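PDB 3LET: protein adenylyltransferase VopS from Vibrio parahaemolyticus, which transfers AMP from ATP to a threonine of host Rho GTPases, blocking their binding to downstream effectors and so inhibiting actin assembly in infected cells. Local coordinates for residues K80-L85 against M126-L131; N167-A172 against A292-D297; L204-N209 against H248-L253; D41-F46 against R67-V72. One frame throughout, in Å; residues are numbered along the deposited sequence.

Contact 1: residues K80-L85 against M126-L131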
loop_
_atom_site.group_PDB
_atom_site.type_symbol
_atom_site.label_atom_id
_atom_site.label_comp_id
_atom_site.label_asym_id
_atom_site.label_seq_id
_atom_site.Cartn_x
_atom_site.Cartn_y
_atom_site.Cartn_z
ATOM N N LYS A 80 8.279 5.277 13.424
ATOM C CA LYS A 80 9.546 4.771 12.895
ATOM C C LYS A 80 9.438 3.320 12.418
ATOM O O LYS A 80 10.064 2.959 11.437
ATOM C CB LYS A 80 10.630 4.889 13.971
ATOM C CG LYS A 80 11.021 6.361 14.217
ATOM C CD LYS A 80 12.030 6.433 15.368
ATOM C CE LYS A 80 12.413 7.859 15.688
ATOM N NZ LYS A 80 13.132 7.869 17.024
ATOM N N ASN A 81 8.647 2.509 13.106
ATOM C CA ASN A 81 8.434 1.122 12.685
ATOM C C ASN A 81 7.786 1.099 11.281
ATOM O O ASN A 81 8.163 0.303 10.449
ATOM C CB ASN A 81 7.526 0.386 13.665
ATOM C CG ASN A 81 8.175 0.144 15.014
ATOM O OD1 ASN A 81 9.397 0.219 15.155
ATOM N ND2 ASN A 81 7.350 -0.156 16.019
ATOM N N LEU A 82 6.826 1.987 11.037
ATOM C CA LEU A 82 6.164 2.049 9.737
ATOM C C LEU A 82 7.132 2.572 8.711
ATOM O O LEU A 82 7.162 2.110 7.578
ATOM C CB LEU A 82 4.933 2.965 9.764
ATOM C CG LEU A 82 3.724 2.358 10.464
ATOM C CD1 LEU A 82 2.688 3.468 10.773
ATOM C CD2 LEU A 82 3.121 1.254 9.568
ATOM N N LYS A 83 7.917 3.565 9.086
ATOM C CA LYS A 83 8.921 4.071 8.165
ATOM C C LYS A 83 9.822 2.921 7.701
ATOM O O LYS A 83 10.150 2.808 6.516
ATOM C CB LYS A 83 9.758 5.146 8.854
ATOM C CG LYS A 83 11.042 5.483 8.082
ATOM C CD LYS A 83 11.690 6.766 8.622
ATOM C CE LYS A 83 13.185 6.756 8.420
ATOM N NZ LYS A 83 13.562 6.509 7.004
ATOM N N ALA A 84 10.228 2.074 8.640
ATOM C CA ALA A 84 11.130 0.960 8.311
ATOM C C ALA A 84 10.453 0.010 7.311
ATOM O O ALA A 84 11.119 -0.610 6.478
ATOM C CB ALA A 84 11.535 0.205 9.593
ATOM N N LEU A 85 9.128 -0.092 7.386
ATOM C CA LEU A 85 8.391 -1.031 6.544
ATOM C C LEU A 85 8.035 -0.491 5.162
ATOM O O LEU A 85 8.171 -1.211 4.164
ATOM C CB LEU A 85 7.096 -1.467 7.238
ATOM C CG LEU A 85 7.266 -2.443 8.413
ATOM C CD1 LEU A 85 6.043 -2.403 9.278
ATOM C CD2 LEU A 85 7.474 -3.871 7.888
ATOM N N MET A 126 -1.312 -1.068 15.414
ATOM C CA MET A 126 -2.205 -2.076 14.800
ATOM C C MET A 126 -1.821 -2.231 13.341
ATOM O O MET A 126 -1.722 -3.357 12.832
ATOM C CB MET A 126 -3.682 -1.665 14.893
ATOM C CG MET A 126 -4.235 -1.640 16.319
ATOM S SD MET A 126 -4.245 -3.277 17.046
ATOM C CE MET A 126 -5.319 -4.159 15.912
ATOM N N GLU A 127 -1.565 -1.117 12.684
ATOM C CA GLU A 127 -1.192 -1.191 11.266
ATOM C C GLU A 127 0.122 -1.954 11.133
ATOM O O GLU A 127 0.244 -2.859 10.302
ATOM C CB GLU A 127 -1.063 0.201 10.667
ATOM C CG GLU A 127 -0.667 0.201 9.174
ATOM C CD GLU A 127 -1.774 -0.310 8.231
ATOM O OE1 GLU A 127 -2.856 -0.707 8.703
ATOM O OE2 GLU A 127 -1.549 -0.308 6.990
ATOM N N VAL A 128 1.110 -1.616 11.962
ATOM C CA VAL A 128 2.397 -2.321 11.916
ATOM C C VAL A 128 2.198 -3.834 12.117
ATOM O O VAL A 128 2.774 -4.640 11.393
ATOM C CB VAL A 128 3.361 -1.786 13.002
ATOM C CG1 VAL A 128 4.594 -2.715 13.143
ATOM C CG2 VAL A 128 3.783 -0.342 12.676
ATOM N N MET A 129 1.392 -4.221 13.105
ATOM C CA MET A 129 1.129 -5.636 13.335
ATOM C C MET A 129 0.620 -6.328 12.068
ATOM O O MET A 129 0.987 -7.472 11.758
ATOM C CB MET A 129 0.062 -5.792 14.422
ATOM C CG MET A 129 0.579 -5.679 15.822
ATOM S SD MET A 129 -0.718 -6.099 17.012
ATOM C CE MET A 129 -1.238 -7.692 16.339
ATOM N N HIS A 130 -0.277 -5.656 11.368
ATOM C CA HIS A 130 -0.975 -6.286 10.231
ATOM C C HIS A 130 -0.072 -6.401 9.030
ATOM O O HIS A 130 -0.122 -7.394 8.303
ATOM C CB HIS A 130 -2.239 -5.495 9.899
ATOM C CG HIS A 130 -3.243 -5.503 11.013
ATOM N ND1 HIS A 130 -4.203 -4.529 11.171
ATOM C CD2 HIS A 130 -3.402 -6.366 12.049
ATOM C CE1 HIS A 130 -4.931 -4.805 12.245
ATOM N NE2 HIS A 130 -4.463 -5.909 12.795
ATOM N N LEU A 131 0.760 -5.390 8.813
ATOM C CA LEU A 131 1.706 -5.452 7.699
ATOM C C LEU A 131 2.699 -6.560 7.995
ATOM O O LEU A 131 3.118 -7.300 7.105
ATOM C CB LEU A 131 2.463 -4.139 7.557
ATOM C CG LEU A 131 1.515 -2.959 7.294
ATOM C CD1 LEU A 131 2.300 -1.669 7.103
ATOM C CD2 LEU A 131 0.640 -3.208 6.081
#
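Val128 packs against Leu82 and Leu85 in a buried helix-helix interface of the all-helical N-terminal region, where the short helix 77-86 lies along the long helix 113-139. The two run in roughly the same direction, the segment axes enclosing 31° and coming within 9.8 Å. The branched side chains of Val128, Leu82, Leu85 and Leu131 fill the interface, and Val128 divides its two methyls between the leucines of the short helix. Its CG1 stands anti to the backbone N (chi1 168°) and reaches Leu85 CD1 at 4.1 Å, the side chains crossing at about a right angle. Its other methyl, CG2, presses on Leu82 CG at 3.5 Å, tighter than usual for two carbons, and also meets the CB of Asn81, whose amide belongs to the more exposed margin. Leu82 is long enough to bridge neighbouring turns of the long helix: its CD2 touches both Val128 and Leu131. Val91 and Leu94 of helix 88-102 pack on Leu82 as well, while Met244 of helix 238-255 touches Leu85 and Leu131. Glu127 takes part through CG, while its carboxylate oxygen OE2 bonds to Ser237; CG lies 4.0 Å from Leu82 CD2, the same methyl that meets Leu131 CD1 at 3.9 Å.

Contact 2: residues N167-A172 against A292-D297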
loop_
_atom_site.group_PDB
_atom_site.type_symbol
_atom_site.label_atom_id
_atom_site.label_comp_id
_atom_site.label_asym_id
_atom_site.label_seq_id
_atom_site.Cartn_x
_atom_site.Cartn_y
_atom_site.Cartn_z
ATOM N N ASN A 167 -0.624 -22.179 -27.665
ATOM C CA ASN A 167 0.396 -21.133 -27.523
ATOM C C ASN A 167 0.328 -20.570 -26.080
ATOM O O ASN A 167 -0.761 -20.398 -25.528
ATOM C CB ASN A 167 0.171 -20.086 -28.641
ATOM C CG ASN A 167 0.585 -18.661 -28.268
ATOM O OD1 ASN A 167 -0.005 -18.049 -27.397
ATOM N ND2 ASN A 167 1.557 -18.099 -29.003
ATOM N N ASN A 168 1.477 -20.321 -25.451
ATOM C CA ASN A 168 1.478 -20.028 -24.024
ATOM C C ASN A 168 0.828 -18.692 -23.716
ATOM O O ASN A 168 0.173 -18.546 -22.684
ATOM C CB ASN A 168 2.897 -20.059 -23.463
ATOM C CG ASN A 168 3.341 -21.469 -23.127
ATOM O OD1 ASN A 168 2.515 -22.340 -22.865
ATOM N ND2 ASN A 168 4.637 -21.702 -23.136
ATOM N N VAL A 169 0.985 -17.726 -24.616
ATOM C CA VAL A 169 0.377 -16.413 -24.392
ATOM C C VAL A 169 -1.139 -16.533 -24.422
ATOM O O VAL A 169 -1.833 -15.936 -23.595
ATOM C CB VAL A 169 0.832 -15.377 -25.457
ATOM C CG1 VAL A 169 0.089 -14.072 -25.284
ATOM C CG2 VAL A 169 2.325 -15.146 -25.348
ATOM N N GLU A 170 -1.678 -17.330 -25.340
ATOM C CA GLU A 170 -3.132 -17.493 -25.361
ATOM C C GLU A 170 -3.654 -18.317 -24.183
ATOM O O GLU A 170 -4.745 -18.021 -23.636
ATOM C CB GLU A 170 -3.590 -18.069 -26.721
ATOM C CG GLU A 170 -3.400 -17.070 -27.856
ATOM C CD GLU A 170 -3.750 -17.680 -29.209
ATOM O OE1 GLU A 170 -4.948 -17.821 -29.509
ATOM O OE2 GLU A 170 -2.823 -18.032 -29.959
ATOM N N ARG A 171 -2.875 -19.312 -23.749
ATOM C CA ARG A 171 -3.244 -20.096 -22.577
ATOM C C ARG A 171 -3.270 -19.209 -21.322
ATOM O O ARG A 171 -4.178 -19.301 -20.495
ATOM C CB ARG A 171 -2.247 -21.251 -22.346
ATOM C CG ARG A 171 -2.337 -22.336 -23.450
ATOM C CD ARG A 171 -1.343 -23.475 -23.221
ATOM N NE ARG A 171 -1.562 -24.096 -21.920
ATOM C CZ ARG A 171 -0.694 -24.076 -20.912
ATOM N NH1 ARG A 171 0.502 -23.500 -21.038
ATOM N NH2 ARG A 171 -1.020 -24.690 -19.779
ATOM N N ALA A 172 -2.262 -18.358 -21.184
ATOM C CA ALA A 172 -2.191 -17.477 -20.008
ATOM C C ALA A 172 -3.358 -16.500 -20.043
ATOM O O ALA A 172 -4.002 -16.279 -19.028
ATOM C CB ALA A 172 -0.877 -16.739 -19.990
ATOM N N ALA A 292 5.390 -12.844 -15.867
ATOM C CA ALA A 292 6.658 -13.440 -15.405
ATOM C C ALA A 292 6.858 -14.809 -16.064
ATOM O O ALA A 292 7.950 -15.149 -16.525
ATOM C CB ALA A 292 6.693 -13.575 -13.864
ATOM N N GLU A 293 5.789 -15.584 -16.133
ATOM C CA GLU A 293 5.882 -16.923 -16.723
ATOM C C GLU A 293 6.271 -16.835 -18.191
ATOM O O GLU A 293 7.104 -17.619 -18.683
ATOM C CB GLU A 293 4.547 -17.647 -16.628
ATOM C CG GLU A 293 4.200 -18.136 -15.241
ATOM C CD GLU A 293 5.034 -19.349 -14.866
ATOM O OE1 GLU A 293 4.728 -20.461 -15.350
ATOM O OE2 GLU A 293 5.998 -19.181 -14.103
ATOM N N LEU A 294 5.639 -15.908 -18.904
ATOM C CA LEU A 294 5.828 -15.833 -20.356
ATOM C C LEU A 294 7.245 -15.368 -20.640
ATOM O O LEU A 294 7.898 -15.872 -21.554
ATOM C CB LEU A 294 4.795 -14.911 -21.010
ATOM C CG LEU A 294 3.357 -15.424 -20.964
ATOM C CD1 LEU A 294 2.418 -14.409 -21.567
ATOM C CD2 LEU A 294 3.200 -16.787 -21.690
ATOM N N ARG A 295 7.756 -14.448 -19.823
ATOM C CA ARG A 295 9.121 -13.978 -20.011
ATOM C C ARG A 295 10.118 -15.088 -19.728
ATOM O O ARG A 295 11.288 -14.997 -20.134
ATOM C CB ARG A 295 9.394 -12.762 -19.121
ATOM C CG ARG A 295 8.605 -11.543 -19.580
ATOM C CD ARG A 295 8.902 -10.334 -18.708
ATOM N NE ARG A 295 8.262 -9.121 -19.214
ATOM C CZ ARG A 295 8.424 -7.935 -18.642
ATOM N NH1 ARG A 295 9.182 -7.842 -17.546
ATOM N NH2 ARG A 295 7.822 -6.863 -19.146
ATOM N N ASN A 296 9.670 -16.125 -19.021
ATOM C CA ASN A 296 10.508 -17.304 -18.801
ATOM C C ASN A 296 10.138 -18.454 -19.750
ATOM O O ASN A 296 10.421 -19.618 -19.460
ATOM C CB ASN A 296 10.422 -17.785 -17.347
ATOM C CG ASN A 296 11.621 -18.645 -16.940
ATOM O OD1 ASN A 296 12.763 -18.319 -17.255
ATOM N ND2 ASN A 296 11.363 -19.732 -16.234
ATOM N N ASP A 297 9.495 -18.118 -20.865
ATOM C CA ASP A 297 9.125 -19.095 -21.918
ATOM C C ASP A 297 8.316 -20.275 -21.377
ATOM O O ASP A 297 8.572 -21.455 -21.685
ATOM C CB ASP A 297 10.394 -19.603 -22.643
ATOM C CG ASP A 297 10.075 -20.369 -23.930
ATOM O OD1 ASP A 297 9.026 -20.085 -24.551
ATOM O OD2 ASP A 297 10.879 -21.251 -24.329
HETATM O O HOH W 1 6.289 -19.500 -24.205
#
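Two helix ends meet in this surface contact: the first turn of helix 168-179 and the Schellman motif that closes helix 281-295 of the Fido domain, with Leu294 laid against Asn168 and Val169. Leu294 carries the apolar part of the contact, and its forked end suits the task of covering a helix turn. Its CD2 rests 3.6 Å from the backbone O of Asn168, while CD1 meets Val169 CG2 at 3.9 Å and extends toward the methyl of Ala172. Leu194 of helix 184-199 adds to this apolar patch. Beside the patch the link is polar and goes through water: a single molecule accepts from Asn168 ND2 at 3.0 Å and donates to Asp297 OD1 at 2.8 Å. The other end of the Asn168 amide is held too, for OD1 accepts from Arg171 NH1 in the guanidinium plane, which fixes the rotation of the amide. Asn167 N-caps the same helix, its OD1 taking the N-H of Glu170 at 2.7 Å. Across the contact Asp297, with positive phi (54°), is the C-prime residue: its N bonds to Leu294 O and Ser298 N to Glu293 O. The helix so terminated begins in the GNGR end of the Fic motif, HxFx(D/E)GNGR.

Contact 3: residues L204-N209 against H248-L253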
loop_
_atom_site.group_PDB
_atom_site.type_symbol
_atom_site.label_atom_id
_atom_site.label_comp_id
_atom_site.label_asym_id
_atom_site.label_seq_id
_atom_site.Cartn_x
_atom_site.Cartn_y
_atom_site.Cartn_z
ATOM N N LEU A 204 8.926 -5.034 -14.027
ATOM C CA LEU A 204 7.817 -5.284 -13.127
ATOM C C LEU A 204 8.163 -4.925 -11.685
ATOM O O LEU A 204 7.264 -4.742 -10.862
ATOM C CB LEU A 204 7.428 -6.770 -13.178
ATOM C CG LEU A 204 7.114 -7.291 -14.590
ATOM C CD1 LEU A 204 6.696 -8.739 -14.523
ATOM C CD2 LEU A 204 6.019 -6.426 -15.231
ATOM N N LEU A 205 9.450 -4.827 -11.371
ATOM C CA LEU A 205 9.853 -4.578 -9.985
ATOM C C LEU A 205 9.965 -3.080 -9.782
ATOM O O LEU A 205 11.035 -2.538 -9.452
ATOM C CB LEU A 205 11.196 -5.250 -9.696
ATOM C CG LEU A 205 11.117 -6.758 -9.959
ATOM C CD1 LEU A 205 12.438 -7.441 -9.576
ATOM C CD2 LEU A 205 9.971 -7.396 -9.227
ATOM N N ASN A 206 8.857 -2.405 -10.049
ATOM C CA ASN A 206 8.841 -0.957 -10.103
ATOM C C ASN A 206 7.383 -0.571 -9.863
ATOM O O ASN A 206 6.528 -0.851 -10.700
ATOM C CB ASN A 206 9.368 -0.500 -11.468
ATOM C CG ASN A 206 9.306 1.000 -11.650
ATOM O OD1 ASN A 206 8.293 1.616 -11.350
ATOM N ND2 ASN A 206 10.397 1.595 -12.136
ATOM N N MET A 207 7.074 0.049 -8.712
ATOM C CA MET A 207 5.670 0.242 -8.349
ATOM C C MET A 207 5.000 1.229 -9.306
ATOM O O MET A 207 3.800 1.094 -9.597
ATOM C CB MET A 207 5.560 0.721 -6.879
ATOM C CG MET A 207 4.149 0.820 -6.341
ATOM S SD MET A 207 3.331 -0.788 -6.343
ATOM C CE MET A 207 1.675 -0.326 -5.846
ATOM N N ASP A 208 5.746 2.214 -9.793
ATOM C CA ASP A 208 5.164 3.160 -10.750
ATOM C C ASP A 208 4.708 2.399 -12.002
ATOM O O ASP A 208 3.617 2.635 -12.531
ATOM C CB ASP A 208 6.178 4.212 -11.170
ATOM C CG ASP A 208 6.303 5.344 -10.168
ATOM O OD1 ASP A 208 5.430 5.462 -9.291
ATOM O OD2 ASP A 208 7.273 6.130 -10.272
ATOM N N ASN A 209 5.542 1.489 -12.478
ATOM C CA ASN A 209 5.171 0.702 -13.657
ATOM C C ASN A 209 3.937 -0.144 -13.378
ATOM O O ASN A 209 3.080 -0.321 -14.242
ATOM C CB ASN A 209 6.316 -0.204 -14.110
ATOM C CG ASN A 209 7.459 0.570 -14.748
ATOM O OD1 ASN A 209 7.361 1.771 -15.000
ATOM N ND2 ASN A 209 8.561 -0.119 -14.995
ATOM N N HIS A 248 8.290 -4.558 -1.391
ATOM C CA HIS A 248 8.475 -5.983 -1.746
ATOM C C HIS A 248 9.207 -6.091 -3.071
ATOM O O HIS A 248 10.159 -6.869 -3.212
ATOM C CB HIS A 248 7.122 -6.668 -1.843
ATOM C CG HIS A 248 7.213 -8.155 -2.047
ATOM N ND1 HIS A 248 7.905 -8.974 -1.185
ATOM C CD2 HIS A 248 6.729 -8.954 -3.030
ATOM C CE1 HIS A 248 7.824 -10.226 -1.614
ATOM N NE2 HIS A 248 7.118 -10.241 -2.726
ATOM N N ILE A 249 8.776 -5.300 -4.051
ATOM C CA ILE A 249 9.290 -5.505 -5.395
ATOM C C ILE A 249 10.550 -4.698 -5.667
ATOM O O ILE A 249 11.398 -5.118 -6.446
ATOM C CB ILE A 249 8.228 -5.217 -6.471
ATOM C CG1 ILE A 249 7.787 -3.733 -6.462
ATOM C CG2 ILE A 249 7.012 -6.161 -6.238
ATOM C CD1 ILE A 249 6.564 -3.459 -7.381
ATOM N N GLU A 250 10.642 -3.519 -5.071
ATOM C CA GLU A 250 11.789 -2.644 -5.307
ATOM C C GLU A 250 12.929 -2.905 -4.324
ATOM O O GLU A 250 14.074 -2.508 -4.585
ATOM C CB GLU A 250 11.372 -1.171 -5.222
ATOM C CG GLU A 250 10.341 -0.766 -6.291
ATOM C CD GLU A 250 9.826 0.656 -6.109
ATOM O OE1 GLU A 250 10.225 1.362 -5.138
ATOM O OE2 GLU A 250 8.985 1.076 -6.938
ATOM N N GLY A 251 12.610 -3.593 -3.231
ATOM C CA GLY A 251 13.551 -3.832 -2.130
ATOM C C GLY A 251 13.769 -5.317 -1.889
ATOM O O GLY A 251 14.789 -5.856 -2.304
ATOM N N PHE A 252 12.791 -5.998 -1.300
ATOM C CA PHE A 252 12.987 -7.396 -0.898
ATOM C C PHE A 252 13.405 -8.318 -2.075
ATOM O O PHE A 252 14.358 -9.083 -1.960
ATOM C CB PHE A 252 11.734 -7.972 -0.255
ATOM C CG PHE A 252 11.912 -9.390 0.229
ATOM C CD1 PHE A 252 12.625 -9.649 1.392
ATOM C CD2 PHE A 252 11.371 -10.447 -0.472
ATOM C CE1 PHE A 252 12.798 -10.949 1.849
ATOM C CE2 PHE A 252 11.543 -11.767 -0.023
ATOM C CZ PHE A 252 12.251 -12.008 1.136
ATOM N N LEU A 253 12.703 -8.243 -3.199
ATOM C CA LEU A 253 12.986 -9.153 -4.323
ATOM C C LEU A 253 14.273 -8.790 -5.067
ATOM O O LEU A 253 14.736 -9.551 -5.909
ATOM C CB LEU A 253 11.807 -9.216 -5.293
ATOM C CG LEU A 253 10.567 -9.880 -4.694
ATOM C CD1 LEU A 253 9.365 -9.825 -5.643
ATOM C CD2 LEU A 253 10.888 -11.349 -4.303
HETATM O O HOH W 2 7.896 3.348 -7.754
#
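The carboxylate of Glu250 meets the backbone of Met207: OE2 accepts from Met207 N on the anti side, 16° out of the carboxylate plane, in a short (2.8 Å) and nearly straight bond (174°). The same oxygen also accepts a hydrogen bond from a water, which in turn accepts from Asp208 N, so OE2 holds one N-H of the first turn of helix 207-217 directly and a second through water; an acidic side chain should be well placed there against the helix dipole. Beyond CG the glutamate chain is extended, which carries OE2 out to the helix start, and Lys246 pairs with OE1. Another flat group, the Asn206 amide, is the N-cap: its OD1 receives Asn209 N from above the carbonyl plane. Within the partner helix, Leu253 CG lies above one face of the His248 ring, displaced toward its rim. Beside the carboxylate the contact is mostly aliphatic. Ile249 holds CG1 in the crowded position between backbone N and carbonyl carbon (chi1 64°), which carries CD1 across to the chain, 3.7 Å from Asn206 N. Leu205, at the centre of an inverse gamma turn, packs CD2 on Ile249 CB at 3.9 Å and sets its CB 3.3 Å from Ile249 O. That carbonyl has no polar partner in the model; it lies in a pi-type turn, in which Leu253 N bonds to His248 O. Leu267 of helix 260-274 touches Leu205, Ile249 and Leu253. Here a capped helix start is docked on a neighbouring helix within the helical Fic fold, with Met207 about 8 Å, side chain to side chain, from Asn281, a probable ATP-binding residue.

Contact 4: residues D41-F46 against R67-V72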
loop_
_atom_site.group_PDB
_atom_site.type_symbol
_atom_site.label_atom_id
_atom_site.label_comp_id
_atom_site.label_asym_id
_atom_site.label_seq_id
_atom_site.Cartn_x
_atom_site.Cartn_y
_atom_site.Cartn_z
ATOM N N ASP A 41 5.966 21.214 21.485
ATOM C CA ASP A 41 5.862 22.586 22.031
ATOM C C ASP A 41 4.762 23.367 21.314
ATOM O O ASP A 41 4.025 24.132 21.942
ATOM C CB ASP A 41 7.165 23.372 21.865
ATOM C CG ASP A 41 8.295 22.870 22.752
ATOM O OD1 ASP A 41 8.048 22.079 23.693
ATOM O OD2 ASP A 41 9.447 23.284 22.491
ATOM N N VAL A 42 4.689 23.213 19.987
ATOM C CA VAL A 42 3.643 23.874 19.201
ATOM C C VAL A 42 2.252 23.404 19.626
ATOM O O VAL A 42 1.365 24.226 19.885
ATOM C CB VAL A 42 3.847 23.659 17.690
ATOM C CG1 VAL A 42 2.619 24.142 16.878
ATOM C CG2 VAL A 42 5.119 24.371 17.239
ATOM N N LEU A 43 2.057 22.093 19.752
ATOM C CA LEU A 43 0.746 21.594 20.180
ATOM C C LEU A 43 0.411 22.068 21.582
ATOM O O LEU A 43 -0.726 22.426 21.854
ATOM C CB LEU A 43 0.693 20.053 20.125
ATOM C CG LEU A 43 0.708 19.568 18.676
ATOM C CD1 LEU A 43 1.070 18.075 18.643
ATOM C CD2 LEU A 43 -0.639 19.831 17.993
ATOM N N ASN A 44 1.408 22.090 22.459
ATOM C CA ASN A 44 1.180 22.515 23.846
ATOM C C ASN A 44 0.743 23.992 23.936
ATOM O O ASN A 44 0.084 24.411 24.895
ATOM C CB ASN A 44 2.438 22.290 24.652
ATOM C CG ASN A 44 2.665 20.825 24.969
ATOM O OD1 ASN A 44 1.739 20.013 24.910
ATOM N ND2 ASN A 44 3.893 20.480 25.311
ATOM N N ALA A 45 1.091 24.764 22.918
ATOM C CA ALA A 45 0.712 26.179 22.847
ATOM C C ALA A 45 -0.772 26.396 22.541
ATOM O O ALA A 45 -1.323 27.454 22.865
ATOM C CB ALA A 45 1.576 26.906 21.821
ATOM N N PHE A 46 -1.432 25.404 21.952
ATOM C CA PHE A 46 -2.831 25.588 21.542
ATOM C C PHE A 46 -3.754 25.900 22.730
ATOM O O PHE A 46 -4.683 26.722 22.597
ATOM C CB PHE A 46 -3.356 24.372 20.741
ATOM C CG PHE A 46 -3.030 24.435 19.255
ATOM C CD1 PHE A 46 -1.717 24.412 18.823
ATOM C CD2 PHE A 46 -4.044 24.495 18.306
ATOM C CE1 PHE A 46 -1.418 24.460 17.450
ATOM C CE2 PHE A 46 -3.761 24.556 16.923
ATOM C CZ PHE A 46 -2.440 24.552 16.501
ATOM N N ARG A 67 -0.223 19.681 10.827
ATOM C CA ARG A 67 1.226 19.582 10.577
ATOM C C ARG A 67 1.981 19.122 11.823
ATOM O O ARG A 67 2.882 18.267 11.737
ATOM C CB ARG A 67 1.823 20.926 10.135
ATOM C CG ARG A 67 1.385 21.433 8.784
ATOM C CD ARG A 67 2.095 22.755 8.465
ATOM N NE ARG A 67 3.495 22.554 8.097
ATOM C CZ ARG A 67 4.348 23.536 7.806
ATOM N NH1 ARG A 67 3.971 24.802 7.859
ATOM N NH2 ARG A 67 5.593 23.252 7.465
ATOM N N ALA A 68 1.643 19.695 12.986
ATOM C CA ALA A 68 2.418 19.402 14.200
ATOM C C ALA A 68 2.124 17.979 14.682
ATOM O O ALA A 68 3.039 17.234 15.077
ATOM C CB ALA A 68 2.098 20.413 15.341
ATOM N N MET A 69 0.856 17.586 14.641
ATOM C CA MET A 69 0.500 16.190 14.975
ATOM C C MET A 69 1.183 15.182 14.069
ATOM O O MET A 69 1.678 14.130 14.531
ATOM C CB MET A 69 -0.990 16.010 14.858
ATOM C CG MET A 69 -1.634 16.869 15.902
ATOM S SD MET A 69 -1.850 15.824 17.281
ATOM C CE MET A 69 -3.582 15.566 16.903
ATOM N N THR A 70 1.229 15.500 12.786
ATOM C CA THR A 70 1.882 14.602 11.825
ATOM C C THR A 70 3.352 14.445 12.167
ATOM O O THR A 70 3.884 13.326 12.199
ATOM C CB THR A 70 1.764 15.146 10.392
ATOM O OG1 THR A 70 0.385 15.203 10.038
ATOM C CG2 THR A 70 2.500 14.218 9.372
ATOM N N GLU A 71 4.032 15.562 12.397
ATOM C CA GLU A 71 5.460 15.534 12.767
ATOM C C GLU A 71 5.685 14.747 14.054
ATOM O O GLU A 71 6.591 13.941 14.127
ATOM C CB GLU A 71 6.014 16.953 12.936
ATOM C CG GLU A 71 6.120 17.644 11.570
ATOM C CD GLU A 71 6.370 19.126 11.687
ATOM O OE1 GLU A 71 6.775 19.569 12.767
ATOM O OE2 GLU A 71 6.162 19.828 10.682
ATOM N N VAL A 72 4.852 14.959 15.066
ATOM C CA VAL A 72 5.015 14.183 16.298
ATOM C C VAL A 72 4.863 12.700 15.957
ATOM O O VAL A 72 5.647 11.862 16.411
ATOM C CB VAL A 72 3.986 14.562 17.368
ATOM C CG1 VAL A 72 4.049 13.576 18.535
ATOM C CG2 VAL A 72 4.265 15.982 17.864
#
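A buried apolar contact between two helices of the N-terminal region, far from the centre of the chain, is built round Leu43 of helix 39-45 resting on one face of helix 58-75. Leucine fits because its forked end can touch three residues at once. Its CG lies 3.7 Å from Ala68 CB, and a bare methyl at this place lets the backbones draw near, with the CA atoms of Leu43 and Ala68 6.6 Å apart. Branch CD2 goes to Met69 CG at 3.8 Å, and branch CD1 to Val72 CG2 at 3.9 Å. The helices of this all-helical domain pack here in a roughly antiparallel sense: the segment axes come within 9.5 Å, with 140° between their N-to-C directions. Met69 folds round the leucine rather than stretching past it; chi2 of -93° and chi3 of -100° lie off the staggered positions and bring SD to 3.9 Å from Leu43 CD1. Ile117 of helix 113-139 touches Leu43, Met69 and Val72, so a third helix joins the cluster. Val42 adds a smaller contact, its CG1 standing 4.1 Å from Ala68 CB, and also packs on Leu64, one turn earlier in helix 58-75.

From the N terminus, contact 4 closes the first loop, joining helix 39-45 to helix 58-75. Contact 1 follows in series, bringing helix 77-86 onto helix 113-139, the long helix that also packs on contact 4 through Ile117. Contact 2 then opens at 167-172 and closes only at 292-297; contact 3, joining 204-209 to 248-253, is nested inside that loop. These two touch, Arg295 NH1 lying 3.6 Å from Leu204 CG, and both lie in or reach into the Fido region. Helix 238-255 carries half of contact 3 and sends Met244 to contact 1, linking the N-terminal helices to the Fic part. Contacts 2 and 4 lie on opposite sides of the chain's centre, with their own centres 54 Å apart.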